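Local coordinates for protein octaprenyl-diphosphate synthase (Roseobacter denitrificans, PDB 4JXN) that probably makes octaprenyl diphosphate, the side-chain precursor of isoprenoid quinones, by adding five isopentenyl diphosphate units to farnesyl diphosphate, at residues Ser127-Phe130 and Gln131-Glu135; Glu171-Leu174 and Gln175-Gly179; Gly272-Glu275 and Glu276-Gln280. One frame throughout, in Å; residues are numbered along the deposited sequence.

In the fold
The chain, an all-helical polyprenyl synthase, pairs with a second copy of itself, and the three local contacts sample its dimer interface, a partly buried helix of the bundle and its surface. Interaction 1 (helix 116-134) lies at the interface, with the side chain of Phe130 about 4 Å from an unidentified bound molecule, probably from the crystallisation liquor. Interaction 2 (helix 170-196) packs on helix 200-224, whose Asp222 belongs to a DDxxD sequence that binds magnesium in relatives. Interaction 3 opens helix 278-288. The centres of interactions 1 and 2, and of 2 and 3, are about 27 Å apart; those of 1 and 3, on opposite sides of the chain's centre, about 46 Å.

Interaction 1. Residues Ser127-Phe130 and Gln131-Glu135; sequences SRSF and QLMVE
Phe130 and Val134, one turn apart on helix 116-134, make the closest apolar side-chain contact here: Val134 CG2 sits 3.6 Å from Phe130 CE1, the two side chains crossing obliquely. With CG anti to the backbone N (chi1 179°), Phe130 sends its ring out from the helix to the dimer interface, where it meets Phe130 of the second subunit edge-to-face. Met133 CE lies 4.3 Å from Phe130 CB and 3.9 Å from Ser129 OG, a hydroxyl bonded to the carbonyl of Phe126 one turn back. The placing of Met133 is doubtful in detail: chi1 is nearly eclipsed (-10°) and Met133 CG comes within 2.9 Å of Ser129 O. Behind these side chains run regular helix bonds, such as Val134 N to Phe130 O at 3.1 Å. Thr82 and Phe85 of helix 75-94 and Leu142 of helix 139-162 pack against this buried, tightly filled part.

The partly exposed side is looser and polar. Arg128 and Gln131 run side by side in the same direction, and Gln131 OE1 stands over one face of the guanidinium, 3.2 Å from Arg128 CD. Because Gln131 OE1 lies over that face and not in the plane of the N-H groups, Arg128 NE at 3.3 Å is badly aimed and no hydrogen bond forms; guanidinium and amide planes are 87° apart. The other end of the amide is held from outside: Gln131 NE2 bonds Asn147 OD1 of the second subunit, while Arg128 NH2 is in a long, weak ion pair with Glu154 of that subunit. The chemistry thus divides the helix surface between an apolar part, with aromatic contact across the dimer, and a polar part, where the firm bond of the glutamine amide crosses the interface.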
loop_
_atom_site.group_PDB
_atom_site.type_symbol
_atom_site.label_atom_id
_atom_site.label_comp_id
_atom_site.label_asym_id
_atom_site.label_seq_id
_atom_site.Cartn_x
_atom_site.Cartn_y
_atom_site.Cartn_z
ATOM N N SER A 127 -2.949 -4.476 -2.507
ATOM C CA SER A 127 -3.089 -4.773 -3.931
ATOM C C SER A 127 -4.337 -5.617 -4.171
ATOM O O SER A 127 -5.117 -5.339 -5.084
ATOM C CB SER A 127 -1.840 -5.483 -4.475
ATOM O OG SER A 127 -1.638 -6.742 -3.865
ATOM N N ARG A 128 -4.543 -6.634 -3.338
ATOM C CA ARG A 128 -5.728 -7.484 -3.457
ATOM C C ARG A 128 -7.027 -6.720 -3.178
ATOM O O ARG A 128 -8.034 -6.932 -3.858
ATOM C CB ARG A 128 -5.614 -8.690 -2.530
ATOM C CG ARG A 128 -4.574 -9.700 -2.981
ATOM C CD ARG A 128 -5.110 -10.591 -4.084
ATOM N NE ARG A 128 -4.032 -11.178 -4.873
ATOM C CZ ARG A 128 -4.187 -12.179 -5.735
ATOM N NH1 ARG A 128 -5.384 -12.725 -5.943
ATOM N NH2 ARG A 128 -3.131 -12.641 -6.397
ATOM N N SER A 129 -7.000 -5.817 -2.198
ATOM C CA SER A 129 -8.168 -4.980 -1.906
ATOM C C SER A 129 -8.571 -4.135 -3.127
ATOM O O SER A 129 -9.744 -3.917 -3.389
ATOM C CB SER A 129 -7.894 -4.090 -0.688
ATOM O OG SER A 129 -7.017 -3.018 -0.986
ATOM N N PHE A 130 -7.567 -3.705 -3.881
ATOM C CA PHE A 130 -7.729 -2.791 -5.003
ATOM C C PHE A 130 -8.354 -3.515 -6.198
ATOM O O PHE A 130 -9.270 -3.000 -6.865
ATOM C CB PHE A 130 -6.337 -2.197 -5.308
ATOM C CG PHE A 130 -6.290 -1.249 -6.467
ATOM C CD1 PHE A 130 -7.391 -0.489 -6.837
ATOM C CD2 PHE A 130 -5.102 -1.092 -7.170
ATOM C CE1 PHE A 130 -7.313 0.384 -7.906
ATOM C CE2 PHE A 130 -5.018 -0.214 -8.234
ATOM C CZ PHE A 130 -6.127 0.523 -8.603
ATOM N N GLN A 131 -7.860 -4.721 -6.442
ATOM C CA GLN A 131 -8.442 -5.640 -7.414
ATOM C C GLN A 131 -9.931 -5.876 -7.193
ATOM O O GLN A 131 -10.705 -5.861 -8.153
ATOM C CB GLN A 131 -7.722 -6.987 -7.351
ATOM C CG GLN A 131 -6.335 -6.974 -7.963
ATOM C CD GLN A 131 -5.673 -8.339 -7.926
ATOM O OE1 GLN A 131 -5.509 -8.947 -6.858
ATOM N NE2 GLN A 131 -5.285 -8.829 -9.099
ATOM N N LEU A 132 -10.312 -6.124 -5.937
ATOM C CA LEU A 132 -11.729 -6.338 -5.560
ATOM C C LEU A 132 -12.641 -5.133 -5.844
ATOM O O LEU A 132 -13.729 -5.299 -6.402
ATOM C CB LEU A 132 -11.852 -6.747 -4.079
ATOM C CG LEU A 132 -11.482 -8.203 -3.776
ATOM C CD1 LEU A 132 -11.133 -8.424 -2.309
ATOM C CD2 LEU A 132 -12.614 -9.123 -4.198
ATOM N N MET A 133 -12.207 -3.925 -5.479
ATOM C CA MET A 133 -13.048 -2.737 -5.737
ATOM C C MET A 133 -13.186 -2.479 -7.237
ATOM O O MET A 133 -14.254 -2.080 -7.710
ATOM C CB MET A 133 -12.521 -1.452 -5.074
ATOM C CG MET A 133 -11.384 -1.596 -4.078
ATOM S SD MET A 133 -10.867 0.016 -3.435
ATOM C CE MET A 133 -9.267 -0.387 -2.722
ATOM N N VAL A 134 -12.100 -2.669 -7.981
ATOM C CA VAL A 134 -12.119 -2.415 -9.428
ATOM C C VAL A 134 -13.130 -3.331 -10.106
ATOM O O VAL A 134 -13.865 -2.909 -11.006
ATOM C CB VAL A 134 -10.722 -2.609 -10.077
ATOM C CG1 VAL A 134 -10.822 -2.679 -11.602
ATOM C CG2 VAL A 134 -9.786 -1.482 -9.668
ATOM N N GLU A 135 -13.167 -4.584 -9.664
ATOM C CA GLU A 135 -14.119 -5.549 -10.208
ATOM C C GLU A 135 -15.589 -5.139 -10.051
ATOM O O GLU A 135 -16.444 -5.668 -10.757
ATOM C CB GLU A 135 -13.886 -6.926 -9.584
ATOM C CG GLU A 135 -12.601 -7.593 -10.057
ATOM C CD GLU A 135 -12.065 -8.617 -9.074
ATOM O OE1 GLU A 135 -10.827 -8.732 -8.952
ATOM O OE2 GLU A 135 -12.876 -9.309 -8.422
#

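Interaction 2. Residues Glu171-Leu174 and Gln175-Gly179; sequences EVYL and QVVRG
Gln175 lays its aliphatic part along the carbonyls of the preceding turn, Gln175 CG lying 3.6 Å from Glu171 O and Gln175 OE1 reaching back beside Val172. Its CG is anti to the carbonyl carbon (chi1 -66°) and the chain beyond is extended, which carries the amide back toward the start of helix 170-196; the side chain also packs on Leu158 and on His38 of the second subunit. Val176 follows, its N-H bonding Val172 O at 3.3 Å while CG2 rests against that same oxygen. Val176 CB is 4.3 Å from Tyr173 CD1, and Leu158 and Gln159 pack against the valine.

Val177 makes the most specific side-chain contact. Val177 CG2 stands over one face of the Tyr173 ring, a CH-pi contact with the methyl 3.7 Å from the ring centroid and 20° off the normal, displaced toward the rim and nearest to Tyr173 CE2. The backbone joins the same two residues, with Val177 N 2.8 Å from Tyr173 O. The Tyr173 side chain also touches Met248 and Ile251. Arg178 then bonds its N-H to Leu174 O at 2.9 Å, and its CG packs on that oxygen at 3.1 Å. Its chain bends at chi2, and NE forms a salt bridge with Asp211.

This is an i to i+4 aromatic-aliphatic contact on one helix of the all-helical isoprenoid synthase fold, packed against helices 139-162, 200-224 and 248-254. The valine methyl probably helps to fix the tilt of a buried ring, whereas the arginine brings a charge that is matched on helix 200-224.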
loop_
_atom_site.group_PDB
_atom_site.type_symbol
_atom_site.label_atom_id
_atom_site.label_comp_id
_atom_site.label_asym_id
_atom_site.label_seq_id
_atom_site.Cartn_x
_atom_site.Cartn_y
_atom_site.Cartn_z
ATOM N N GLU A 171 -8.958 18.888 19.176
ATOM C CA GLU A 171 -9.358 19.046 17.781
ATOM C C GLU A 171 -8.360 18.361 16.844
ATOM O O GLU A 171 -8.744 17.843 15.804
ATOM C CB GLU A 171 -9.499 20.524 17.424
ATOM C CG GLU A 171 -10.201 20.770 16.094
ATOM C CD GLU A 171 -10.009 22.185 15.588
ATOM O OE1 GLU A 171 -9.184 22.384 14.667
ATOM O OE2 GLU A 171 -10.670 23.099 16.123
ATOM N N VAL A 172 -7.086 18.355 17.227
ATOM C CA VAL A 172 -6.044 17.667 16.470
ATOM C C VAL A 172 -6.083 16.160 16.676
ATOM O O VAL A 172 -5.714 15.392 15.781
ATOM C CB VAL A 172 -4.641 18.179 16.869
ATOM C CG1 VAL A 172 -3.543 17.310 16.260
ATOM C CG2 VAL A 172 -4.469 19.634 16.454
ATOM N N TYR A 173 -6.490 15.730 17.865
ATOM C CA TYR A 173 -6.628 14.299 18.134
ATOM C C TYR A 173 -7.785 13.701 17.315
ATOM O O TYR A 173 -7.682 12.575 16.811
ATOM C CB TYR A 173 -6.825 14.033 19.637
ATOM C CG TYR A 173 -6.924 12.557 19.970
ATOM C CD1 TYR A 173 -5.889 11.683 19.634
ATOM C CD2 TYR A 173 -8.064 12.028 20.582
ATOM C CE1 TYR A 173 -5.976 10.327 19.907
ATOM C CE2 TYR A 173 -8.160 10.666 20.860
ATOM C CZ TYR A 173 -7.113 9.820 20.520
ATOM O OH TYR A 173 -7.191 8.459 20.782
ATOM N N LEU A 174 -8.877 14.459 17.182
ATOM C CA LEU A 174 -10.045 14.023 16.386
ATOM C C LEU A 174 -9.667 13.718 14.934
ATOM O O LEU A 174 -10.160 12.747 14.358
ATOM C CB LEU A 174 -11.171 15.064 16.455
ATOM C CG LEU A 174 -12.173 14.980 17.627
ATOM C CD1 LEU A 174 -11.617 14.321 18.890
ATOM C CD2 LEU A 174 -12.742 16.362 17.949
ATOM N N GLN A 175 -8.765 14.526 14.375
ATOM C CA GLN A 175 -8.180 14.273 13.049
ATOM C C GLN A 175 -7.415 12.968 13.034
ATOM O O GLN A 175 -7.542 12.176 12.106
ATOM C CB GLN A 175 -7.236 15.405 12.637
ATOM C CG GLN A 175 -7.925 16.744 12.422
ATOM C CD GLN A 175 -6.953 17.900 12.260
ATOM O OE1 GLN A 175 -5.764 17.793 12.576
ATOM N NE2 GLN A 175 -7.460 19.021 11.764
ATOM N N VAL A 176 -6.637 12.730 14.079
ATOM C CA VAL A 176 -5.889 11.476 14.186
ATOM C C VAL A 176 -6.849 10.288 14.235
ATOM O O VAL A 176 -6.618 9.255 13.612
ATOM C CB VAL A 176 -4.982 11.458 15.444
ATOM C CG1 VAL A 176 -4.295 10.106 15.608
ATOM C CG2 VAL A 176 -3.947 12.580 15.388
ATOM N N VAL A 177 -7.925 10.458 14.992
ATOM C CA VAL A 177 -8.932 9.421 15.183
ATOM C C VAL A 177 -9.642 9.082 13.874
ATOM O O VAL A 177 -9.828 7.900 13.550
ATOM C CB VAL A 177 -9.959 9.873 16.247
ATOM C CG1 VAL A 177 -11.209 9.013 16.211
ATOM C CG2 VAL A 177 -9.314 9.840 17.631
ATOM N N ARG A 178 -10.038 10.119 13.133
ATOM C CA ARG A 178 -10.645 9.925 11.821
ATOM C C ARG A 178 -9.737 9.093 10.925
ATOM O O ARG A 178 -10.143 8.052 10.405
ATOM C CB ARG A 178 -10.946 11.263 11.168
ATOM C CG ARG A 178 -12.007 12.072 11.907
ATOM C CD ARG A 178 -12.917 12.789 10.938
ATOM N NE ARG A 178 -14.186 13.168 11.538
ATOM C CZ ARG A 178 -14.359 14.191 12.371
ATOM N NH1 ARG A 178 -15.574 14.444 12.838
ATOM N NH2 ARG A 178 -13.337 14.959 12.748
ATOM N N GLY A 179 -8.497 9.537 10.777
ATOM C CA GLY A 179 -7.536 8.815 9.961
ATOM C C GLY A 179 -7.374 7.379 10.412
ATOM O O GLY A 179 -7.729 6.442 9.696
#

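Interaction 3. Residues Gly272-Glu275 and Glu276-Gln280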
loop_
_atom_site.group_PDB
_atom_site.type_symbol
_atom_site.label_atom_id
_atom_site.label_comp_id
_atom_site.label_asym_id
_atom_site.label_seq_id
_atom_site.Cartn_x
_atom_site.Cartn_y
_atom_site.Cartn_z
ATOM N N GLY A 272 10.049 10.794 27.789
ATOM C CA GLY A 272 9.912 9.344 27.900
ATOM C C GLY A 272 10.391 8.723 29.203
ATOM O O GLY A 272 10.268 7.511 29.386
ATOM N N LYS A 273 10.921 9.537 30.115
ATOM C CA LYS A 273 11.464 9.023 31.374
ATOM C C LYS A 273 10.364 8.730 32.396
ATOM O O LYS A 273 9.673 9.643 32.846
ATOM C CB LYS A 273 12.483 10.000 31.981
ATOM C CG LYS A 273 13.941 9.611 31.761
ATOM C CD LYS A 273 14.770 9.822 33.024
ATOM C CE LYS A 273 14.569 8.696 34.034
ATOM N NZ LYS A 273 14.750 9.138 35.447
ATOM N N GLN A 274 10.229 7.454 32.761
ATOM C CA GLN A 274 9.238 6.999 33.736
ATOM C C GLN A 274 9.851 6.072 34.780
ATOM O O GLN A 274 10.827 5.367 34.510
ATOM C CB GLN A 274 8.085 6.293 33.025
ATOM C CG GLN A 274 7.305 7.222 32.112
ATOM C CD GLN A 274 6.167 6.540 31.380
ATOM O OE1 GLN A 274 5.606 5.539 31.840
ATOM N NE2 GLN A 274 5.811 7.093 30.231
ATOM N N GLU A 275 9.266 6.087 35.974
ATOM C CA GLU A 275 9.753 5.302 37.100
ATOM C C GLU A 275 8.595 4.581 37.771
ATOM O O GLU A 275 7.462 4.616 37.292
ATOM C CB GLU A 275 10.461 6.215 38.114
ATOM C CG GLU A 275 11.849 6.681 37.692
ATOM C CD GLU A 275 11.882 8.130 37.236
ATOM O OE1 GLU A 275 11.686 9.030 38.083
ATOM O OE2 GLU A 275 12.125 8.370 36.037
ATOM N N GLU A 276 8.901 3.906 38.871
ATOM C CA GLU A 276 7.892 3.364 39.758
ATOM C C GLU A 276 7.043 4.510 40.298
ATOM O O GLU A 276 7.574 5.563 40.665
ATOM C CB GLU A 276 8.573 2.615 40.915
ATOM C CG GLU A 276 7.639 2.075 41.992
ATOM C CD GLU A 276 6.554 1.165 41.446
ATOM O OE1 GLU A 276 5.480 1.079 42.076
ATOM O OE2 GLU A 276 6.768 0.536 40.388
ATOM N N GLY A 277 5.726 4.305 40.320
ATOM C CA GLY A 277 4.787 5.290 40.863
ATOM C C GLY A 277 4.157 6.219 39.835
ATOM O O GLY A 277 3.143 6.856 40.121
ATOM N N ASP A 278 4.742 6.285 38.638
ATOM C CA ASP A 278 4.331 7.257 37.613
ATOM C C ASP A 278 2.961 7.000 36.973
ATOM O O ASP A 278 2.279 7.946 36.587
ATOM C CB ASP A 278 5.396 7.379 36.514
ATOM C CG ASP A 278 6.578 8.233 36.939
ATOM O OD1 ASP A 278 6.812 8.357 38.157
ATOM O OD2 ASP A 278 7.277 8.780 36.055
ATOM N N LEU A 279 2.568 5.738 36.850
ATOM C CA LEU A 279 1.246 5.386 36.325
ATOM C C LEU A 279 0.142 5.777 37.311
ATOM O O LEU A 279 -0.926 6.246 36.911
ATOM C CB LEU A 279 1.168 3.882 36.027
ATOM C CG LEU A 279 -0.180 3.334 35.549
ATOM C CD1 LEU A 279 -0.494 3.836 34.146
ATOM C CD2 LEU A 279 -0.190 1.813 35.599
ATOM N N GLN A 280 0.405 5.571 38.598
ATOM C CA GLN A 280 -0.564 5.864 39.641
ATOM C C GLN A 280 -0.791 7.358 39.717
ATOM O O GLN A 280 -1.914 7.800 39.964
ATOM C CB GLN A 280 -0.073 5.361 41.002
ATOM C CG GLN A 280 0.027 3.849 41.113
ATOM C CD GLN A 280 -1.324 3.180 41.215
ATOM O OE1 GLN A 280 -1.695 2.370 40.362
ATOM N NE2 GLN A 280 -2.073 3.516 42.263
#
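Asp278 OD2 is gripped from two sources: it accepts a weak hydrogen bond from Glu275 N at 3.3 Å and forms a salt bridge with Arg267 NH2 of helix 259-270. The carboxylate arrives there because Asp278 CG is anti to its carbonyl carbon (chi1 -78°), folding the group back over the loop, where OD2 also lies 3.5 Å from Gln274 CA. A second weak bond runs the other way, from Asp278 N to Glu275 O at 3.5 Å, and closes a type II beta turn from Glu275 to Asp278. Gly277 supplies the positive phi (96°) of that turn and occupies the N-cap position of helix 278-288.

On the exposed side, Lys273 NZ meets Glu275 OE2 at 2.8 Å in a salt bridge, approaching from well above the carboxylate plane; both residues also touch a crystal neighbour, so this pairing may owe something to the lattice. Gln274 NE2 bonds the carbonyl of Thr268. Replacing Asp278 by an alanine would probably cost Arg267 its salt-bridge partner here and leave the amide of Glu275 without its side-chain acceptor. Placed in the first turn of a helix and beside an arginine, the buried carboxylate is likely to stay ionised, tying the new helix to the one before it.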